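Local structure of 6-phosphofructokinase isozyme 2 (Escherichia coli, 3UMO) at residues V44-A49 with T292-H297. The protein catalyses, as a homodimer with magnesium as cofactor, the ATP-dependent phosphorylation of fructose 6-phosphate to fructose 1,6-bisphosphate, the first committing step of glycolysis. Numbering follows the deposited sequence.
Sequences VARAIA and TRLCSH. With K (potassium ion), chain F.
In this ribokinase-fold enzyme the loop that carries part of the monovalent-cation site packs on helix 40-50, with L294 and C295 of the loop against R46 and A47 of the helix. The CB of L294 points toward the helix, and its CD1 methyl does most of the touching: it lies 3.7 Å from R46 CB and equally 3.7 Å from the backbone N of A47. The two longer side chains cross at about a right angle. R46 runs on past the leucine and bends at chi3 (73°), which brings NH1 to 4.0 Å from L294 CD1, the methyl meeting the guanidinium obliquely. The guanidinium is held by a salt bridge from NE to E76 OE1 and a hydrogen bond from NH1 to OD1 of N43, a substrate-binding residue. One residue before L294, the carbonyl O of R293 binds the potassium ion at 2.9 Å, together with the carbonyls of S250, V252, A286, N289 and G291. The loop backbone beyond is tied down by two hydrogen bonds: N289 ND2 donates to L294 O, and C295 N bonds to S257 OG. C295 turns SG between its own backbone N and carbonyl carbon (chi1 58°), where it meets the CB methyl of A47 at 4.1 Å.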
ATOM      1  N   VAL A  44      21.345 -21.273  -7.593  1.00 18.29           N
ATOM      2  CA  VAL A  44      22.715 -21.202  -8.086  1.00 17.24           C
ATOM      3  C   VAL A  44      22.927 -22.273  -9.159  1.00 22.71           C
ATOM      4  O   VAL A  44      23.500 -22.001 -10.220  1.00 21.03           O
ATOM      5  CB  VAL A  44      23.740 -21.363  -6.940  1.00 18.48           C
ATOM      6  CG1 VAL A  44      25.155 -21.539  -7.495  1.00 17.62           C
ATOM      7  CG2 VAL A  44      23.687 -20.154  -6.028  1.00 19.66           C
ATOM      8  N   ALA A  45      22.431 -23.482  -8.894  1.00 21.12           N
ATOM      9  CA  ALA A  45      22.555 -24.579  -9.856  1.00 20.03           C
ATOM     10  C   ALA A  45      21.788 -24.289 -11.152  1.00 20.28           C
ATOM     11  O   ALA A  45      22.258 -24.602 -12.254  1.00 24.59           O
ATOM     12  CB  ALA A  45      22.088 -25.893  -9.241  1.00 21.92           C
ATOM     13  N   ARG A  46      20.608 -23.692 -11.023  1.00 18.55           N
ATOM     14  CA  ARG A  46      19.816 -23.332 -12.199  1.00 25.10           C
ATOM     15  C   ARG A  46      20.508 -22.246 -13.026  1.00 26.05           C
ATOM     16  O   ARG A  46      20.546 -22.319 -14.261  1.00 21.82           O
ATOM     17  CB  ARG A  46      18.409 -22.898 -11.791  1.00 22.18           C
ATOM     18  CG  ARG A  46      17.604 -24.003 -11.112  1.00 24.73           C
ATOM     19  CD  ARG A  46      16.276 -23.481 -10.583  1.00 25.62           C
ATOM     20  NE  ARG A  46      15.322 -23.212 -11.655  1.00 28.82           N
ATOM     21  CZ  ARG A  46      14.553 -22.129 -11.717  1.00 35.12           C
ATOM     22  NH1 ARG A  46      14.626 -21.208 -10.768  1.00 32.03           N
ATOM     23  NH2 ARG A  46      13.709 -21.967 -12.730  1.00 34.63           N
ATOM     24  N   ALA A  47      21.073 -21.251 -12.347  1.00 20.71           N
ATOM     25  CA  ALA A  47      21.798 -20.175 -13.032  1.00 20.10           C
ATOM     26  C   ALA A  47      22.996 -20.740 -13.775  1.00 23.49           C
ATOM     27  O   ALA A  47      23.303 -20.331 -14.902  1.00 21.09           O
ATOM     28  CB  ALA A  47      22.248 -19.104 -12.037  1.00 20.93           C
ATOM     29  N   ILE A  48      23.674 -21.693 -13.145  1.00 18.80           N
ATOM     30  CA  ILE A  48      24.838 -22.307 -13.766  1.00 24.71           C
ATOM     31  C   ILE A  48      24.435 -23.027 -15.051  1.00 24.91           C
ATOM     32  O   ILE A  48      25.124 -22.929 -16.067  1.00 24.93           O
ATOM     33  CB  ILE A  48      25.569 -23.242 -12.783  1.00 21.04           C
ATOM     34  CG1 ILE A  48      26.398 -22.395 -11.811  1.00 22.25           C
ATOM     35  CG2 ILE A  48      26.444 -24.238 -13.535  1.00 23.61           C
ATOM     36  CD1 ILE A  48      26.979 -23.174 -10.620  1.00 22.31           C
ATOM     37  N   ALA A  49      23.300 -23.718 -15.014  1.00 24.45           N
ATOM     38  CA  ALA A  49      22.769 -24.361 -16.212  1.00 25.86           C
ATOM     39  C   ALA A  49      22.501 -23.339 -17.323  1.00 24.79           C
ATOM     40  O   ALA A  49      22.861 -23.567 -18.482  1.00 27.18           O
ATOM     41  CB  ALA A  49      21.503 -25.142 -15.883  1.00 26.23           C
ATOM     42  N   THR A 292      10.756 -14.000 -11.378  1.00 26.73           N
ATOM     43  CA  THR A 292      11.808 -14.770 -10.725  1.00 27.11           C
ATOM     44  C   THR A 292      12.854 -15.353 -11.675  1.00 29.57           C
ATOM     45  O   THR A 292      13.783 -16.023 -11.236  1.00 27.55           O
ATOM     46  CB  THR A 292      11.206 -15.925  -9.910  1.00 28.44           C
ATOM     47  OG1 THR A 292      10.468 -16.786 -10.783  1.00 29.38           O
ATOM     48  CG2 THR A 292      10.277 -15.388  -8.833  1.00 35.45           C
ATOM     49  N   ARG A 293      12.700 -15.100 -12.970  1.00 24.72           N
ATOM     50  CA  ARG A 293      13.608 -15.634 -13.970  1.00 29.49           C
ATOM     51  C   ARG A 293      15.037 -15.199 -13.696  1.00 26.90           C
ATOM     52  O   ARG A 293      15.299 -14.034 -13.410  1.00 39.09           O
ATOM     53  CB  ARG A 293      13.180 -15.180 -15.366  1.00 35.55           C
ATOM     54  CG  ARG A 293      11.739 -15.517 -15.703  1.00 44.50           C
ATOM     55  CD  ARG A 293      11.279 -14.809 -16.964  1.00 61.64           C
ATOM     56  NE  ARG A 293      12.129 -15.120 -18.109  1.00 75.32           N
ATOM     57  CZ  ARG A 293      12.254 -14.342 -19.179  1.00 81.58           C
ATOM     58  NH1 ARG A 293      11.584 -13.197 -19.254  1.00 82.22           N
ATOM     59  NH2 ARG A 293      13.052 -14.705 -20.173  1.00 82.00           N
ATOM     60  N   LEU A 294      15.955 -16.151 -13.785  1.00 24.63           N
ATOM     61  CA  LEU A 294      17.359 -15.877 -13.539  1.00 20.64           C
ATOM     62  C   LEU A 294      18.029 -15.329 -14.787  1.00 21.80           C
ATOM     63  O   LEU A 294      17.369 -15.010 -15.771  1.00 26.43           O
ATOM     64  CB  LEU A 294      18.070 -17.145 -13.067  1.00 26.57           C
ATOM     65  CG  LEU A 294      17.364 -17.885 -11.933  1.00 25.98           C
ATOM     66  CD1 LEU A 294      17.999 -19.240 -11.687  1.00 25.12           C
ATOM     67  CD2 LEU A 294      17.377 -17.047 -10.669  1.00 24.04           C
ATOM     68  N   CYS A 295      19.348 -15.221 -14.732  1.00 20.69           N
ATOM     69  CA  CYS A 295      20.135 -14.708 -15.852  1.00 24.75           C
ATOM     70  C   CYS A 295      20.060 -15.602 -17.094  1.00 22.82           C
ATOM     71  O   CYS A 295      20.017 -16.831 -16.985  1.00 22.85           O
ATOM     72  CB  CYS A 295      21.602 -14.583 -15.425  1.00 23.22           C
ATOM     73  SG  CYS A 295      22.336 -16.159 -14.867  1.00 24.38           S
ATOM     74  N   SER A 296      20.052 -14.987 -18.276  1.00 21.45           N
ATOM     75  CA  SER A 296      20.162 -15.736 -19.520  1.00 22.71           C
ATOM     76  C   SER A 296      21.599 -15.657 -20.022  1.00 22.50           C
ATOM     77  O   SER A 296      22.301 -14.680 -19.762  1.00 25.70           O
ATOM     78  CB  SER A 296      19.215 -15.183 -20.586  1.00 28.00           C
ATOM     79  OG  SER A 296      19.666 -13.921 -21.046  1.00 28.67           O
ATOM     80  N   HIS A 297      22.030 -16.680 -20.753  1.00 23.59           N
ATOM     81  CA  HIS A 297      23.386 -16.703 -21.302  1.00 24.52           C
ATOM     82  C   HIS A 297      23.717 -15.483 -22.160  1.00 23.58           C
ATOM     83  O   HIS A 297      24.778 -14.872 -22.002  1.00 24.21           O
ATOM     84  CB  HIS A 297      23.628 -17.983 -22.108  1.00 27.60           C
ATOM     85  CG  HIS A 297      24.959 -18.016 -22.799  1.00 40.00           C
ATOM     86  ND1 HIS A 297      25.181 -17.404 -24.014  1.00 45.03           N
ATOM     87  CD2 HIS A 297      26.137 -18.579 -22.439  1.00 50.75           C
ATOM     88  CE1 HIS A 297      26.440 -17.590 -24.375  1.00 50.64           C
ATOM     89  NE2 HIS A 297      27.041 -18.302 -23.437  1.00 52.28           N
TER
HETATM   90  K     K F 314      14.370 -11.427 -12.511  1.00 20.75           K